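Local structure of ZT_dimer domain-containing protein (Thermotoga maritima, 6VDA) at residues 14-19 with 29-34; 59-64 with 78-83. The protein is the C-terminal zinc-binding domain of a CzcD-type cation diffusion facilitator, a membrane transporter that probably moves metal cations across the membrane. All coordinates share one frame; numbering follows the deposited sequence.

Contact 1: residues 14-19 with 29-34; sequences DIFAVL and HRVRIR. With ZN (zinc ion), chain B.
Ile15 on helix 14-19 faces Val31 on strand 26-36 with their CA atoms 8.8 Å apart, the axes of the short segments 14-19 and 31-34 approaching to 11.1 Å and their directions differing by 134°. The contact is made by four apolar side chains, and Ile15 divides its two branches between neighbours on the same strand face. Its CG2 methyl meets Val31 CG1 at 4.1 Å, while the other branch, extended at chi2 164°, carries CD1 to within 4.0 Å of Ile33 CD1. In both pairs the side chains lie alongside one another and run in opposite directions. Val31 is shared in its turn. With CG1 opposite the backbone nitrogen (chi1 -176°) and given to Ile15, its second methyl is left for Phe16, whose ring atom CZ stands 4.0 Å from Val31 CG2 in an oblique approach. The same phenylalanine also leans on Pro28, and Ile15 continues inward to Ile42 and Met68.

The chain turns a corner at Arg30, and beyond it the facing of the side chains changes: Val31 points to the helix, whereas His29 points away from it. The histidine binds zinc through NE2 at 2.1 Å, and its ND1 is hydrogen-bonded to Asn27 O, which limits rotation of the imidazole. Asp45, Glu83 and Glu89 complete the metal site. The chemistry thus changes at the corner: the metal and polar bonds of His29 gather before it, and after it residues 31-34 meet helix 14-19 through apolar contacts, with no polar bond across.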
loop_
_atom_site.group_PDB
_atom_site.type_symbol
_atom_site.label_atom_id
_atom_site.label_comp_id
_atom_site.label_asym_id
_atom_site.label_seq_id
_atom_site.Cartn_x
_atom_site.Cartn_y
_atom_site.Cartn_z
ATOM N N ASP A 14 16.301 -14.124 -4.846
ATOM C CA ASP A 14 16.907 -13.244 -3.804
ATOM C C ASP A 14 15.808 -12.571 -2.963
ATOM O O ASP A 14 15.992 -12.464 -1.740
ATOM C CB ASP A 14 17.857 -12.215 -4.430
ATOM C CG ASP A 14 19.058 -12.846 -5.119
ATOM O OD1 ASP A 14 19.040 -14.080 -5.322
ATOM O OD2 ASP A 14 20.005 -12.108 -5.448
ATOM N N ILE A 15 14.717 -12.120 -3.591
ATOM C CA ILE A 15 13.565 -11.457 -2.904
ATOM C C ILE A 15 12.958 -12.463 -1.920
ATOM O O ILE A 15 12.927 -12.177 -0.713
ATOM C CB ILE A 15 12.515 -10.959 -3.918
ATOM C CG1 ILE A 15 13.073 -9.875 -4.846
ATOM C CG2 ILE A 15 11.254 -10.496 -3.203
ATOM C CD1 ILE A 15 12.235 -9.638 -6.085
ATOM N N PHE A 16 12.513 -13.616 -2.427
ATOM C CA PHE A 16 11.910 -14.704 -1.615
ATOM C C PHE A 16 12.920 -15.170 -0.561
ATOM O O PHE A 16 12.498 -15.511 0.551
ATOM C CB PHE A 16 11.393 -15.831 -2.512
ATOM C CG PHE A 16 10.007 -15.592 -3.048
ATOM C CD1 PHE A 16 8.894 -15.873 -2.271
ATOM C CD2 PHE A 16 9.811 -15.063 -4.312
ATOM C CE1 PHE A 16 7.615 -15.650 -2.757
ATOM C CE2 PHE A 16 8.531 -14.833 -4.796
ATOM C CZ PHE A 16 7.435 -15.133 -4.020
ATOM N N ALA A 17 14.215 -15.153 -0.892
ATOM C CA ALA A 17 15.312 -15.537 0.027
ATOM C C ALA A 17 15.322 -14.591 1.234
ATOM O O ALA A 17 15.440 -15.082 2.357
ATOM C CB ALA A 17 16.637 -15.546 -0.701
ATOM N N VAL A 18 15.167 -13.285 1.012
ATOM C CA VAL A 18 15.136 -12.255 2.099
ATOM C C VAL A 18 13.862 -12.389 2.952
ATOM O O VAL A 18 13.963 -12.207 4.176
ATOM C CB VAL A 18 15.264 -10.825 1.541
ATOM C CG1 VAL A 18 15.054 -9.788 2.637
ATOM C CG2 VAL A 18 16.603 -10.609 0.842
ATOM N N LEU A 19 12.700 -12.656 2.349
ATOM C CA LEU A 19 11.410 -12.726 3.090
ATOM C C LEU A 19 11.431 -13.899 4.076
ATOM O O LEU A 19 10.885 -13.732 5.179
ATOM C CB LEU A 19 10.254 -12.860 2.098
ATOM C CG LEU A 19 9.999 -11.634 1.224
ATOM C CD1 LEU A 19 8.984 -11.962 0.145
ATOM C CD2 LEU A 19 9.547 -10.439 2.055
ATOM N N HIS A 29 2.800 -12.573 -2.181
ATOM C CA HIS A 29 2.112 -12.725 -3.495
ATOM C C HIS A 29 2.064 -11.375 -4.213
ATOM O O HIS A 29 2.383 -10.355 -3.568
ATOM C CB HIS A 29 0.712 -13.330 -3.306
ATOM C CG HIS A 29 -0.258 -12.460 -2.574
ATOM N ND1 HIS A 29 -0.182 -12.251 -1.210
ATOM C CD2 HIS A 29 -1.349 -11.778 -3.003
ATOM C CE1 HIS A 29 -1.176 -11.465 -0.831
ATOM N NE2 HIS A 29 -1.907 -11.155 -1.915
ATOM N N ARG A 30 1.658 -11.378 -5.486
ATOM C CA ARG A 30 1.689 -10.196 -6.394
ATOM C C ARG A 30 3.090 -9.582 -6.339
ATOM O O ARG A 30 3.216 -8.336 -6.311
ATOM C CB ARG A 30 0.604 -9.176 -6.030
ATOM C CG ARG A 30 -0.780 -9.555 -6.530
ATOM C CD ARG A 30 -1.799 -8.443 -6.356
ATOM N NE ARG A 30 -3.158 -8.927 -6.574
ATOM C CZ ARG A 30 -4.256 -8.180 -6.484
ATOM N NH1 ARG A 30 -4.167 -6.894 -6.180
ATOM N NH2 ARG A 30 -5.442 -8.724 -6.697
ATOM N N VAL A 31 4.102 -10.441 -6.314
ATOM C CA VAL A 31 5.525 -10.017 -6.296
ATOM C C VAL A 31 5.921 -9.689 -7.733
ATOM O O VAL A 31 5.906 -10.598 -8.575
ATOM C CB VAL A 31 6.421 -11.089 -5.665
ATOM C CG1 VAL A 31 7.859 -10.606 -5.575
ATOM C CG2 VAL A 31 5.883 -11.506 -4.302
ATOM N N ARG A 32 6.213 -8.414 -7.988
ATOM C CA ARG A 32 6.405 -7.839 -9.340
ATOM C C ARG A 32 7.712 -7.037 -9.337
ATOM O O ARG A 32 8.018 -6.413 -8.301
ATOM C CB ARG A 32 5.168 -7.010 -9.710
ATOM N N ILE A 33 8.451 -7.088 -10.450
ATOM C CA ILE A 33 9.742 -6.373 -10.678
ATOM C C ILE A 33 9.596 -5.507 -11.932
ATOM O O ILE A 33 9.093 -6.031 -12.935
ATOM C CB ILE A 33 10.899 -7.379 -10.843
ATOM C CG1 ILE A 33 11.012 -8.339 -9.658
ATOM C CG2 ILE A 33 12.213 -6.662 -11.101
ATOM C CD1 ILE A 33 11.745 -9.609 -10.007
ATOM N N ARG A 34 10.026 -4.243 -11.872
ATOM C CA ARG A 34 10.176 -3.345 -13.050
ATOM C C ARG A 34 11.652 -2.951 -13.186
ATOM O O ARG A 34 12.227 -2.518 -12.177
ATOM C CB ARG A 34 9.316 -2.086 -12.900
ATOM C CG ARG A 34 7.869 -2.236 -13.353
ATOM C CD ARG A 34 6.946 -2.845 -12.311
ATOM N NE ARG A 34 6.973 -2.127 -11.040
ATOM C CZ ARG A 34 6.134 -2.326 -10.026
ATOM N NH1 ARG A 34 5.165 -3.224 -10.113
ATOM N NH2 ARG A 34 6.267 -1.611 -8.924
HETATM ZN ZN ZN B . -2.774 -9.203 -1.735
#

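Contact 2: residues 59-64 with 78-83; sequences ELTVKI and VTIHVE. With ZN (zinc ion), chain B; SO4 (sulfate ion), chain D; SO4 (sulfate ion), chain C.
Thr61 lies opposite Ile80, their CA atoms 6.2 Å apart, at the point where helix 59-64 comes nearest to strand 78-83. Its hydroxyl is occupied within the helix, OG1 being hydrogen-bonded to His58 O, and that rotamer (chi1 72°) turns the CG2 methyl to the strand. There CG2 packs 3.5 Å from Val82 CG2 and 4.0 Å from Ile80 CG2, so one methyl bridges two strand residues. Val82 also reaches Val54 of the second subunit. Helix and strand are the last two elements of a beta-alpha-beta unit, with strand 39-48 parallel to strand 75-84 and helix 54-71 crossing between them, part of the alpha-beta-beta-alpha-beta fold, resembling that of metallochaperones, of the cytoplasmic domains of this transporter family. One turn after Thr61, Ile64 meets the other branch of Ile80: its CG2 is modelled 3.3 Å from Ile80 CD1, closer than methyls normally pack, so the exact distance is doubtful. The chain of Ile80 is extended (chi2 170°), which brings CD1 up to the helix.

His81, between Ile80 and Val82, points away from the helix. It uses ND1 to bond Asp45 OD1, helping to position a zinc ligand. Glu83, next along the strand, binds the metal through OE2, although the modelled length of 1.7 Å is doubtfully short. Val82 N donates to a sulfate, modelled in two overlapping copies and probably from the crystallisation liquor, which is also bonded by Val82 N of the second subunit.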
loop_
_atom_site.group_PDB
_atom_site.type_symbol
_atom_site.label_atom_id
_atom_site.label_comp_id
_atom_site.label_asym_id
_atom_site.label_seq_id
_atom_site.Cartn_x
_atom_site.Cartn_y
_atom_site.Cartn_z
ATOM N N GLU A 59 6.870 -1.158 10.865
ATOM C CA GLU A 59 8.273 -1.468 11.259
ATOM C C GLU A 59 8.778 -2.670 10.451
ATOM O O GLU A 59 9.941 -2.647 10.014
ATOM C CB GLU A 59 8.365 -1.783 12.755
ATOM C CG GLU A 59 8.657 -0.574 13.624
ATOM C CD GLU A 59 8.581 -0.839 15.124
ATOM O OE1 GLU A 59 8.452 -2.022 15.523
ATOM O OE2 GLU A 59 8.638 0.143 15.892
ATOM N N LEU A 60 7.931 -3.689 10.293
ATOM C CA LEU A 60 8.259 -4.915 9.532
ATOM C C LEU A 60 8.622 -4.527 8.093
ATOM O O LEU A 60 9.712 -4.926 7.643
ATOM C CB LEU A 60 7.069 -5.876 9.584
ATOM C CG LEU A 60 7.284 -7.223 8.896
ATOM C CD1 LEU A 60 8.532 -7.918 9.426
ATOM C CD2 LEU A 60 6.061 -8.110 9.066
ATOM N N THR A 61 7.777 -3.744 7.415
ATOM C CA THR A 61 7.992 -3.341 5.999
ATOM C C THR A 61 9.261 -2.483 5.887
ATOM O O THR A 61 9.970 -2.615 4.874
ATOM C CB THR A 61 6.765 -2.642 5.402
ATOM O OG1 THR A 61 6.665 -1.344 5.981
ATOM C CG2 THR A 61 5.486 -3.419 5.620
ATOM N N VAL A 62 9.547 -1.635 6.874
ATOM C CA VAL A 62 10.784 -0.800 6.901
ATOM C C VAL A 62 12.011 -1.731 6.928
ATOM O O VAL A 62 12.917 -1.540 6.094
ATOM C CB VAL A 62 10.767 0.181 8.087
ATOM C CG1 VAL A 62 12.137 0.799 8.354
ATOM C CG2 VAL A 62 9.720 1.268 7.886
ATOM N N LYS A 63 12.030 -2.716 7.832
ATOM C CA LYS A 63 13.161 -3.674 7.997
ATOM C C LYS A 63 13.289 -4.547 6.739
ATOM O O LYS A 63 14.432 -4.870 6.361
ATOM C CB LYS A 63 12.963 -4.519 9.260
ATOM C CG LYS A 63 14.142 -5.394 9.665
ATOM C CD LYS A 63 15.256 -4.662 10.394
ATOM N N ILE A 64 12.170 -4.924 6.107
ATOM C CA ILE A 64 12.178 -5.782 4.884
ATOM C C ILE A 64 12.867 -4.994 3.761
ATOM O O ILE A 64 13.793 -5.544 3.155
ATOM C CB ILE A 64 10.763 -6.260 4.493
ATOM C CG1 ILE A 64 10.170 -7.199 5.544
ATOM C CG2 ILE A 64 10.765 -6.922 3.120
ATOM C CD1 ILE A 64 8.712 -7.540 5.316
ATOM N N VAL A 78 11.559 -0.618 -2.800
ATOM C CA VAL A 78 10.675 -1.778 -2.492
ATOM C C VAL A 78 9.460 -1.256 -1.743
ATOM O O VAL A 78 9.659 -0.694 -0.659
ATOM C CB VAL A 78 11.391 -2.847 -1.649
ATOM C CG1 VAL A 78 10.472 -4.032 -1.379
ATOM C CG2 VAL A 78 12.699 -3.288 -2.290
ATOM N N THR A 79 8.267 -1.450 -2.305
ATOM C CA THR A 79 6.967 -1.101 -1.676
ATOM C C THR A 79 6.238 -2.404 -1.333
ATOM O O THR A 79 6.140 -3.293 -2.222
ATOM C CB THR A 79 6.128 -0.177 -2.570
ATOM O OG1 THR A 79 5.742 -0.912 -3.730
ATOM C CG2 THR A 79 6.867 1.077 -2.982
ATOM N N ILE A 80 5.749 -2.486 -0.091
ATOM C CA ILE A 80 5.143 -3.698 0.523
ATOM C C ILE A 80 3.752 -3.336 1.035
ATOM O O ILE A 80 3.668 -2.513 1.944
ATOM C CB ILE A 80 6.033 -4.224 1.661
ATOM C CG1 ILE A 80 7.472 -4.433 1.187
ATOM C CG2 ILE A 80 5.442 -5.492 2.257
ATOM C CD1 ILE A 80 8.442 -4.719 2.302
ATOM N N HIS A 81 2.720 -3.968 0.484
ATOM C CA HIS A 81 1.315 -3.877 0.954
ATOM C C HIS A 81 1.093 -4.956 2.019
ATOM O O HIS A 81 1.576 -6.097 1.822
ATOM C CB HIS A 81 0.381 -3.956 -0.255
ATOM C CG HIS A 81 0.782 -3.005 -1.333
ATOM N ND1 HIS A 81 1.266 -3.435 -2.562
ATOM C CD2 HIS A 81 0.838 -1.652 -1.352
ATOM C CE1 HIS A 81 1.561 -2.387 -3.302
ATOM N NE2 HIS A 81 1.312 -1.278 -2.580
ATOM N N VAL A 82 0.453 -4.598 3.133
ATOM C CA VAL A 82 0.213 -5.528 4.279
ATOM C C VAL A 82 -1.276 -5.890 4.324
ATOM O O VAL A 82 -2.111 -4.974 4.254
ATOM C CB VAL A 82 0.702 -4.918 5.604
ATOM C CG1 VAL A 82 0.196 -5.698 6.803
ATOM C CG2 VAL A 82 2.223 -4.808 5.628
ATOM N N GLU A 83 -1.581 -7.188 4.420
ATOM C CA GLU A 83 -2.964 -7.720 4.496
ATOM C C GLU A 83 -3.082 -8.665 5.684
ATOM O O GLU A 83 -2.085 -9.226 6.140
ATOM C CB GLU A 83 -3.332 -8.504 3.239
ATOM C CG GLU A 83 -3.088 -7.762 1.941
ATOM C CD GLU A 83 -3.203 -8.668 0.730
ATOM O OE1 GLU A 83 -3.750 -9.772 0.876
ATOM O OE2 GLU A 83 -2.744 -8.272 -0.356
HETATM ZN ZN ZN B . -2.774 -9.203 -1.735
HETATM S S SO4 D . -0.842 -1.202 2.705
HETATM O O1 SO4 D . 0.189 -0.495 1.990
HETATM O O2 SO4 D . -1.755 -0.259 3.291
HETATM O O3 SO4 D . -1.553 -2.055 1.791
HETATM O O4 SO4 D . -0.250 -2.002 3.741
HETATM S S SO4 C . -0.222 -0.274 3.057
HETATM O O1 SO4 C . -0.888 -0.474 1.796
HETATM O O2 SO4 C . 0.519 -1.456 3.404
HETATM O O3 SO4 C . 0.678 0.842 2.945
HETATM O O4 SO4 C . -1.194 -0.001 4.079
#

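Overall arrangement
From the N terminus, helix 6-19 leads through a short connection into strand 26-36, and contact 1 closes that loop of nine intervening residues. The chain then reverses into the central strand 39-48, continues into helix 54-71 and returns along strand 75-84, where contact 2 closes a second loop. The two are in series along the chain, neither nested nor crossed. Between them they fasten each helix to one of the outer strands of the three-stranded sheet. They meet twice: Leu19 CD2 packs 3.9 Å from Ile64 CG2 where the helices adjoin, and His29 and Glu83 join the edge strands through a single zinc ion.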